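Local structure of putative enoyl-CoA hydratase/isomerase (Mycobacterium abscessus, 3RSI) at residues 20-25 and 46-51; 11-16 and 42-47. The protein probably acts as a hydro-lyase of lipid metabolism, as a member of the enoyl-CoA hydratase/isomerase (crotonase) family. One frame throughout, in Å; residues are numbered along the deposited sequence. Where two conformers were deposited one is given.

Interaction 1: residues 20-25 and 46-51; sequences VILTMN and DEIDHD
V20 and I48 meet through aliphatic carbons, the valine from strand 19-24 and the isoleucine from the last turn of helix 35-50, their side chains crossing at a slant. One branch of V20 does all the near touching: its CG1 lies 3.5 Å from CG1 of I48. CD1 of I48 is scarcely farther from V20 CG1, at 3.7 Å. That branch sits between the backbone N and the carbonyl carbon of V20 (chi1 42°), while CG2 takes the place anti to N. On the helix side, I48 holds CG1 anti to its own carbonyl carbon (chi1 -73°) and runs on nearly extended to CD1 (chi2 160°). The extended arm carries the methyl from the helix toward the sheet, where it also meets L22, two residues along the strand and on the same face: L22 CD1 is 4.2 Å from I48 CD1, a looser touch. I21, between them, turns its side chain to the other face, as strand alternation requires, and packs on R198 of a second subunit.

Branched residues suit both positions, since valine gives a compact wall close to the strand and isoleucine adds a longer arm from the helix. I48 also packs on A57 of strand 56-61 and on L101 of the second subunit, so it touches the sheet and the neighbouring subunit at once. With V20, L22 and I48 all buried and purely hydrocarbon, the contact is held by dispersion and the exclusion of water, seating the helix end against the sheet within the beta-alpha-beta unit 19-24, 35-50, 56-61.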
ATOM      1  N   VAL B  20      23.551   7.574 -15.905  1.00 17.90           N
ATOM      2  CA  VAL B  20      23.416   9.017 -16.131  1.00 17.25           C
ATOM      3  C   VAL B  20      22.951   9.613 -14.814  1.00 16.46           C
ATOM      4  O   VAL B  20      22.076   9.039 -14.156  1.00 15.74           O
ATOM      5  CB  VAL B  20      22.403   9.389 -17.280  1.00 17.80           C
ATOM      6  CG1 VAL B  20      21.167   8.541 -17.216  1.00 17.77           C
ATOM      7  CG2 VAL B  20      21.990  10.864 -17.204  1.00 18.91           C
ATOM      8  N   ILE B  21      23.552  10.744 -14.437  1.00 15.62           N
ATOM      9  CA  ILE B  21      23.172  11.500 -13.263  1.00 15.34           C
ATOM     10  C   ILE B  21      22.612  12.845 -13.709  1.00 14.81           C
ATOM     11  O   ILE B  21      23.278  13.603 -14.432  1.00 13.96           O
ATOM     12  CB  ILE B  21      24.372  11.757 -12.330  1.00 15.80           C
ATOM     13  CG1 ILE B  21      25.021  10.434 -11.918  1.00 17.99           C
ATOM     14  CG2 ILE B  21      23.927  12.537 -11.080  1.00 14.94           C
ATOM     15  CD1 ILE B  21      26.439  10.618 -11.472  1.00 22.50           C
ATOM     16  N   LEU B  22      21.388  13.111 -13.265  1.00 13.60           N
ATOM     17  CA  LEU B  22      20.674  14.331 -13.553  1.00 13.50           C
ATOM     18  C   LEU B  22      20.675  15.172 -12.290  1.00 12.81           C
ATOM     19  O   LEU B  22      20.290  14.691 -11.214  1.00 11.95           O
ATOM     20  CB  LEU B  22      19.233  14.007 -13.944  1.00 13.07           C
ATOM     21  CG  LEU B  22      19.030  13.109 -15.167  1.00 15.56           C
ATOM     22  CD1 LEU B  22      17.541  12.881 -15.395  1.00 16.08           C
ATOM     23  CD2 LEU B  22      19.665  13.754 -16.381  1.00 17.14           C
ATOM     24  N   THR B  23      21.097  16.423 -12.410  1.00 12.12           N
ATOM     25  CA  THR B  23      21.163  17.286 -11.256  1.00 12.05           C
ATOM     26  C   THR B  23      20.355  18.546 -11.503  1.00 12.29           C
ATOM     27  O   THR B  23      20.725  19.342 -12.362  1.00 12.76           O
ATOM     28  CB  THR B  23      22.603  17.658 -10.898  1.00 12.33           C
ATOM     29  OG1 THR B  23      23.343  16.466 -10.648  1.00 12.50           O
ATOM     30  CG2 THR B  23      22.629  18.546  -9.645  1.00 11.32           C
ATOM     31  N   MET B  24      19.265  18.699 -10.747  1.00 11.85           N
ATOM     32  CA  MET B  24      18.452  19.897 -10.783  1.00 12.51           C
ATOM     33  C   MET B  24      19.301  21.022 -10.190  1.00 13.16           C
ATOM     34  O   MET B  24      19.804  20.895  -9.078  1.00 13.21           O
ATOM     35  CB  MET B  24      17.176  19.689  -9.977  1.00 12.64           C
ATOM     36  CG  MET B  24      16.270  18.632 -10.546  1.00 11.81           C
ATOM     37  SD  MET B  24      14.879  18.204  -9.494  1.00 12.22           S
ATOM     38  CE  MET B  24      15.726  17.135  -8.295  1.00  9.94           C
ATOM     39  N   ASN B  25      19.488  22.088 -10.961  1.00 13.93           N
ATOM     40  CA  ASN B  25      20.511  23.105 -10.682  1.00 14.54           C
ATOM     41  C   ASN B  25      20.006  24.547 -10.782  1.00 14.80           C
ATOM     42  O   ASN B  25      20.239  25.229 -11.773  1.00 14.54           O
ATOM     43  CB  ASN B  25      21.665  22.908 -11.662  1.00 15.00           C
ATOM     44  CG  ASN B  25      22.834  23.831 -11.381  1.00 15.93           C
ATOM     45  OD1 ASN B  25      23.119  24.163 -10.229  1.00 16.71           O
ATOM     46  ND2 ASN B  25      23.499  24.263 -12.433  1.00 14.60           N
ATOM     47  N   ASP B  46      14.220  11.305 -23.162  1.00 18.51           N
ATOM     48  CA  ASP B  46      14.357  10.794 -24.531  1.00 19.68           C
ATOM     49  C   ASP B  46      15.740  10.193 -24.772  1.00 20.14           C
ATOM     50  O   ASP B  46      15.851   9.110 -25.334  1.00 20.67           O
ATOM     51  CB  ASP B  46      14.046  11.892 -25.559  1.00 20.55           C
ATOM     52  CG  ASP B  46      12.555  12.149 -25.699  1.00 21.40           C
ATOM     53  OD1 ASP B  46      11.731  11.320 -25.237  1.00 23.72           O
ATOM     54  OD2 ASP B  46      12.197  13.190 -26.262  1.00 24.79           O
ATOM     55  N   GLU B  47      16.788  10.881 -24.324  1.00 20.48           N
ATOM     56  CA  GLU B  47      18.160  10.374 -24.405  1.00 20.79           C
ATOM     57  C   GLU B  47      18.335   9.071 -23.634  1.00 19.72           C
ATOM     58  O   GLU B  47      18.962   8.136 -24.121  1.00 19.12           O
ATOM     59  CB  GLU B  47      19.131  11.411 -23.846  1.00 21.66           C
ATOM     60  CG  GLU B  47      20.611  10.998 -23.822  1.00 24.78           C
ATOM     61  CD  GLU B  47      21.518  12.118 -23.267  1.00 30.66           C
ATOM     62  OE1 GLU B  47      21.236  13.300 -23.556  1.00 32.32           O
ATOM     63  OE2 GLU B  47      22.498  11.827 -22.527  1.00 34.38           O
ATOM     64  N   ILE B  48      17.792   9.025 -22.417  1.00 18.74           N
ATOM     65  CA  ILE B  48      17.909   7.836 -21.567  1.00 18.03           C
ATOM     66  C   ILE B  48      17.151   6.640 -22.158  1.00 18.45           C
ATOM     67  O   ILE B  48      17.625   5.502 -22.098  1.00 17.88           O
ATOM     68  CB  ILE B  48      17.411   8.142 -20.145  1.00 17.36           C
ATOM     69  CG1 ILE B  48      18.437   9.040 -19.422  1.00 17.08           C
ATOM     70  CG2 ILE B  48      17.151   6.864 -19.348  1.00 15.58           C
ATOM     71  CD1 ILE B  48      17.831   9.780 -18.217  1.00 14.20           C
ATOM     72  N   ASP B  49      15.977   6.907 -22.733  1.00 18.84           N
ATOM     73  CA  ASP B  49      15.156   5.850 -23.331  1.00 19.68           C
ATOM     74  C   ASP B  49      15.753   5.281 -24.622  1.00 21.13           C
ATOM     75  O   ASP B  49      15.591   4.104 -24.922  1.00 20.48           O
ATOM     76  CB  ASP B  49      13.735   6.360 -23.609  1.00 19.17           C
ATOM     77  CG  ASP B  49      12.901   6.503 -22.346  1.00 18.84           C
ATOM     78  OD1 ASP B  49      13.196   5.824 -21.327  1.00 15.15           O
ATOM     79  OD2 ASP B  49      11.927   7.293 -22.393  1.00 19.20           O
ATOM     80  N   HIS B  50      16.474   6.103 -25.359  1.00 22.62           N
ATOM     81  CA  HIS B  50      16.963   5.772 -26.706  0.50 23.87           C
ATOM     82  C   HIS B  50      18.332   5.093 -26.698  1.00 24.46           C
ATOM     83  O   HIS B  50      18.654   4.329 -27.586  1.00 25.77           O
ATOM     84  CB  HIS B  50      17.034   7.046 -27.561  0.50 24.13           C
ATOM     85  CG  HIS B  50      17.591   6.825 -28.934  0.50 25.57           C
ATOM     86  ND1 HIS B  50      18.898   7.113 -29.264  0.50 26.52           N
ATOM     87  CD2 HIS B  50      17.019   6.334 -30.058  0.50 26.22           C
ATOM     88  CE1 HIS B  50      19.103   6.821 -30.536  0.50 26.67           C
ATOM     89  NE2 HIS B  50      17.980   6.342 -31.038  0.50 26.98           N
ATOM     90  N   ASP B  51      19.144   5.381 -25.689  1.00 24.96           N
ATOM     91  CA  ASP B  51      20.492   4.843 -25.644  1.00 25.98           C
ATOM     92  C   ASP B  51      20.541   3.541 -24.833  1.00 26.50           C
ATOM     93  O   ASP B  51      20.511   3.562 -23.599  1.00 25.71           O
ATOM     94  CB  ASP B  51      21.447   5.892 -25.082  1.00 26.29           C
ATOM     95  CG  ASP B  51      22.905   5.492 -25.204  1.00 27.31           C
ATOM     96  OD1 ASP B  51      23.192   4.293 -25.430  1.00 29.61           O
ATOM     97  OD2 ASP B  51      23.766   6.384 -25.056  1.00 30.14           O
TER

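Interaction 2: residues 11-16 and 42-47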
ATOM      1  N   LEU B  11      19.303  21.871 -15.696  1.00 19.28           N
ATOM      2  CA  LEU B  11      19.446  20.443 -15.444  1.00 18.90           C
ATOM      3  C   LEU B  11      20.801  19.969 -15.953  1.00 19.42           C
ATOM      4  O   LEU B  11      21.044  19.949 -17.175  1.00 19.92           O
ATOM      5  CB  LEU B  11      18.310  19.671 -16.094  1.00 18.03           C
ATOM      6  CG  LEU B  11      18.190  18.182 -15.786  1.00 17.79           C
ATOM      7  CD1 LEU B  11      17.655  17.978 -14.370  1.00 16.35           C
ATOM      8  CD2 LEU B  11      17.270  17.487 -16.818  1.00 16.62           C
ATOM      9  N   LEU B  12      21.690  19.617 -15.025  1.00 19.84           N
ATOM     10  CA  LEU B  12      22.978  19.043 -15.381  1.00 21.19           C
ATOM     11  C   LEU B  12      22.820  17.571 -15.765  1.00 22.25           C
ATOM     12  O   LEU B  12      22.104  16.820 -15.111  1.00 21.14           O
ATOM     13  CB  LEU B  12      23.987  19.177 -14.250  1.00 21.63           C
ATOM     14  CG  LEU B  12      24.258  20.596 -13.750  1.00 22.18           C
ATOM     15  CD1 LEU B  12      25.173  20.555 -12.524  1.00 22.98           C
ATOM     16  CD2 LEU B  12      24.852  21.451 -14.859  1.00 23.62           C
ATOM     17  N   VAL B  13      23.475  17.181 -16.849  1.00 23.56           N
ATOM     18  CA  VAL B  13      23.417  15.814 -17.332  1.00 24.78           C
ATOM     19  C   VAL B  13      24.854  15.302 -17.436  1.00 26.44           C
ATOM     20  O   VAL B  13      25.670  15.849 -18.194  1.00 26.57           O
ATOM     21  CB  VAL B  13      22.690  15.716 -18.683  1.00 25.31           C
ATOM     22  CG1 VAL B  13      22.729  14.258 -19.225  1.00 24.54           C
ATOM     23  CG2 VAL B  13      21.253  16.221 -18.553  1.00 25.26           C
ATOM     24  N   GLU B  14      25.153  14.276 -16.643  1.00 26.90           N
ATOM     25  CA  GLU B  14      26.477  13.691 -16.567  1.00 28.37           C
ATOM     26  C   GLU B  14      26.401  12.184 -16.843  1.00 28.34           C
ATOM     27  O   GLU B  14      25.614  11.464 -16.226  1.00 27.23           O
ATOM     28  CB  GLU B  14      27.066  13.959 -15.174  1.00 29.23           C
ATOM     29  CG  GLU B  14      28.191  13.001 -14.739  1.00 32.97           C
ATOM     30  CD  GLU B  14      28.615  13.163 -13.291  1.00 37.32           C
ATOM     31  OE1 GLU B  14      28.111  14.090 -12.609  1.00 39.92           O
ATOM     32  OE2 GLU B  14      29.470  12.353 -12.843  1.00 40.91           O
ATOM     33  N   ARG B  15      27.229  11.709 -17.770  1.00 28.80           N
ATOM     34  CA  ARG B  15      27.295  10.278 -18.108  1.00 29.01           C
ATOM     35  C   ARG B  15      28.517   9.651 -17.438  1.00 28.86           C
ATOM     36  O   ARG B  15      29.630  10.118 -17.655  1.00 29.90           O
ATOM     37  CB  ARG B  15      27.373  10.133 -19.627  1.00 29.44           C
ATOM     38  CG  ARG B  15      27.422   8.727 -20.140  1.00 29.99           C
ATOM     39  CD  ARG B  15      26.077   8.038 -20.144  1.00 29.08           C
ATOM     40  NE  ARG B  15      26.163   6.752 -20.836  1.00 29.62           N
ATOM     41  CZ  ARG B  15      25.837   6.538 -22.108  1.00 31.85           C
ATOM     42  NH1 ARG B  15      25.377   7.513 -22.876  1.00 32.41           N
ATOM     43  NH2 ARG B  15      25.960   5.320 -22.623  1.00 33.64           N
ATOM     44  N   ASP B  16      28.300   8.622 -16.613  1.00 28.11           N
ATOM     45  CA  ASP B  16      29.370   7.818 -16.000  1.00 27.70           C
ATOM     46  C   ASP B  16      29.199   6.344 -16.418  1.00 26.67           C
ATOM     47  O   ASP B  16      28.586   5.544 -15.701  1.00 25.02           O
ATOM     48  CB  ASP B  16      29.315   7.937 -14.464  1.00 28.24           C
ATOM     49  CG  ASP B  16      30.421   7.131 -13.750  1.00 30.57           C
ATOM     50  OD1 ASP B  16      31.510   6.973 -14.326  1.00 34.42           O
ATOM     51  OD2 ASP B  16      30.198   6.658 -12.605  1.00 34.05           O
ATOM     52  N   ALA B  42      12.424  16.617 -20.345  1.00 14.96           N
ATOM     53  CA  ALA B  42      11.832  15.884 -21.475  1.00 16.07           C
ATOM     54  C   ALA B  42      12.925  15.376 -22.385  1.00 16.02           C
ATOM     55  O   ALA B  42      12.944  14.201 -22.749  1.00 16.50           O
ATOM     56  CB  ALA B  42      10.813  16.741 -22.254  1.00 15.07           C
ATOM     57  N   ALA B  43      13.863  16.254 -22.726  1.00 17.01           N
ATOM     58  CA  ALA B  43      14.991  15.875 -23.568  1.00 17.10           C
ATOM     59  C   ALA B  43      15.861  14.767 -22.941  1.00 16.86           C
ATOM     60  O   ALA B  43      16.324  13.851 -23.644  1.00 17.37           O
ATOM     61  CB  ALA B  43      15.849  17.106 -23.910  1.00 17.42           C
ATOM     62  N   ALA B  44      16.094  14.850 -21.639  1.00 16.21           N
ATOM     63  CA  ALA B  44      16.930  13.850 -20.945  1.00 15.89           C
ATOM     64  C   ALA B  44      16.246  12.471 -20.901  1.00 15.59           C
ATOM     65  O   ALA B  44      16.908  11.450 -21.034  1.00 15.40           O
ATOM     66  CB  ALA B  44      17.297  14.326 -19.501  1.00 15.12           C
ATOM     67  N   TRP B  45      14.936  12.439 -20.699  1.00 15.33           N
ATOM     68  CA  TRP B  45      14.216  11.157 -20.717  1.00 15.97           C
ATOM     69  C   TRP B  45      14.332  10.503 -22.102  1.00 17.19           C
ATOM     70  O   TRP B  45      14.527   9.294 -22.199  1.00 17.38           O
ATOM     71  CB  TRP B  45      12.735  11.299 -20.345  1.00 15.43           C
ATOM     72  CG  TRP B  45      12.429  12.018 -19.056  1.00 14.97           C
ATOM     73  CD1 TRP B  45      11.448  12.934 -18.863  1.00 14.17           C
ATOM     74  CD2 TRP B  45      13.114  11.891 -17.803  1.00 13.75           C
ATOM     75  NE1 TRP B  45      11.460  13.378 -17.566  1.00 16.17           N
ATOM     76  CE2 TRP B  45      12.471  12.751 -16.890  1.00 14.82           C
ATOM     77  CE3 TRP B  45      14.189  11.114 -17.355  1.00 13.89           C
ATOM     78  CZ2 TRP B  45      12.886  12.878 -15.560  1.00 15.96           C
ATOM     79  CZ3 TRP B  45      14.591  11.228 -16.028  1.00 14.90           C
ATOM     80  CH2 TRP B  45      13.937  12.093 -15.147  1.00 14.08           C
ATOM     81  N   ASP B  46      14.220  11.305 -23.162  1.00 18.51           N
ATOM     82  CA  ASP B  46      14.357  10.794 -24.531  1.00 19.68           C
ATOM     83  C   ASP B  46      15.740  10.193 -24.772  1.00 20.14           C
ATOM     84  O   ASP B  46      15.851   9.110 -25.334  1.00 20.67           O
ATOM     85  CB  ASP B  46      14.046  11.892 -25.559  1.00 20.55           C
ATOM     86  CG  ASP B  46      12.555  12.149 -25.699  1.00 21.40           C
ATOM     87  OD1 ASP B  46      11.731  11.320 -25.237  1.00 23.72           O
ATOM     88  OD2 ASP B  46      12.197  13.190 -26.262  1.00 24.79           O
ATOM     89  N   GLU B  47      16.788  10.881 -24.324  1.00 20.48           N
ATOM     90  CA  GLU B  47      18.160  10.374 -24.405  1.00 20.79           C
ATOM     91  C   GLU B  47      18.335   9.071 -23.634  1.00 19.72           C
ATOM     92  O   GLU B  47      18.962   8.136 -24.121  1.00 19.12           O
ATOM     93  CB  GLU B  47      19.131  11.411 -23.846  1.00 21.66           C
ATOM     94  CG  GLU B  47      20.611  10.998 -23.822  1.00 24.78           C
ATOM     95  CD  GLU B  47      21.518  12.118 -23.267  1.00 30.66           C
ATOM     96  OE1 GLU B  47      21.236  13.300 -23.556  1.00 32.32           O
ATOM     97  OE2 GLU B  47      22.498  11.827 -22.527  1.00 34.38           O
TER
HETATM   98  O   HOH W   1      24.250  10.013 -23.402  1.00 36.95           O
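Strand 11-16 and the helical segment 42-47 run in nearly the same direction, their axes 17° apart and 10.4 Å from each other at closest approach. The nearest CA pair, V13 and A44, is 7.7 Å apart. Every second residue of the strand, L11, V13 and R15, points its side chain toward the helix, which answers with A44 and, three residues, just under one turn, later, E47.

The small methyl of A44 is the meeting point. CD2 of L11 comes to 4.1 Å from CB of A44, and V13 adds CG2 at 4.5 Å from that same CB; alanine suits this place because its lone methyl leaves room for two larger neighbours. V13 uses its other branch farther along: with CG1 anti to the backbone N (chi1 176°), that methyl comes within 4.1 Å of OE2 of E47, a van der Waals contact between side chains approaching from opposite directions. OE2 of E47 also accepts a hydrogen bond from a water whose O is 2.7 Å away. R15 NH1 gives the O of that water a weak bond at 2.8 Å, meeting it in the plane and at the edge of the guanidinium. The charges are bridged by water and do not touch, NH1 of R15 lying 5.2 Å from OE2 of E47. R15 has a direct salt bridge to D51 just beyond the helix, which probably steadies the guanidinium further.

Apolar at L11 and charged and hydrated at R15, the contact lays a strand at the edge of the sheet within this chain over one face of a helix, an alpha/beta layering that belongs to the N-terminal part of this crotonase-like fold.

Both interactions seat helix 35-50 on one sheet, their helical segments overlapping at D46 and E47 and their centres about 2 Å apart. Interaction 1 uses strand 19-24, the middle strand, and is wholly buried; interaction 2 uses its antiparallel neighbour 11-16, at the sheet edge within this chain, and is only partly buried. Chemistry follows place: hydrocarbon alone inside, but at the edge a water-bridged charged pair beside the methyls. I21 N, 2.8 Å from E14 O, probably makes a backbone hydrogen bond between the two strands. L22 links the two contacts, its CD2 packing on CG2 of V13 and its CD1 on the ring of W45.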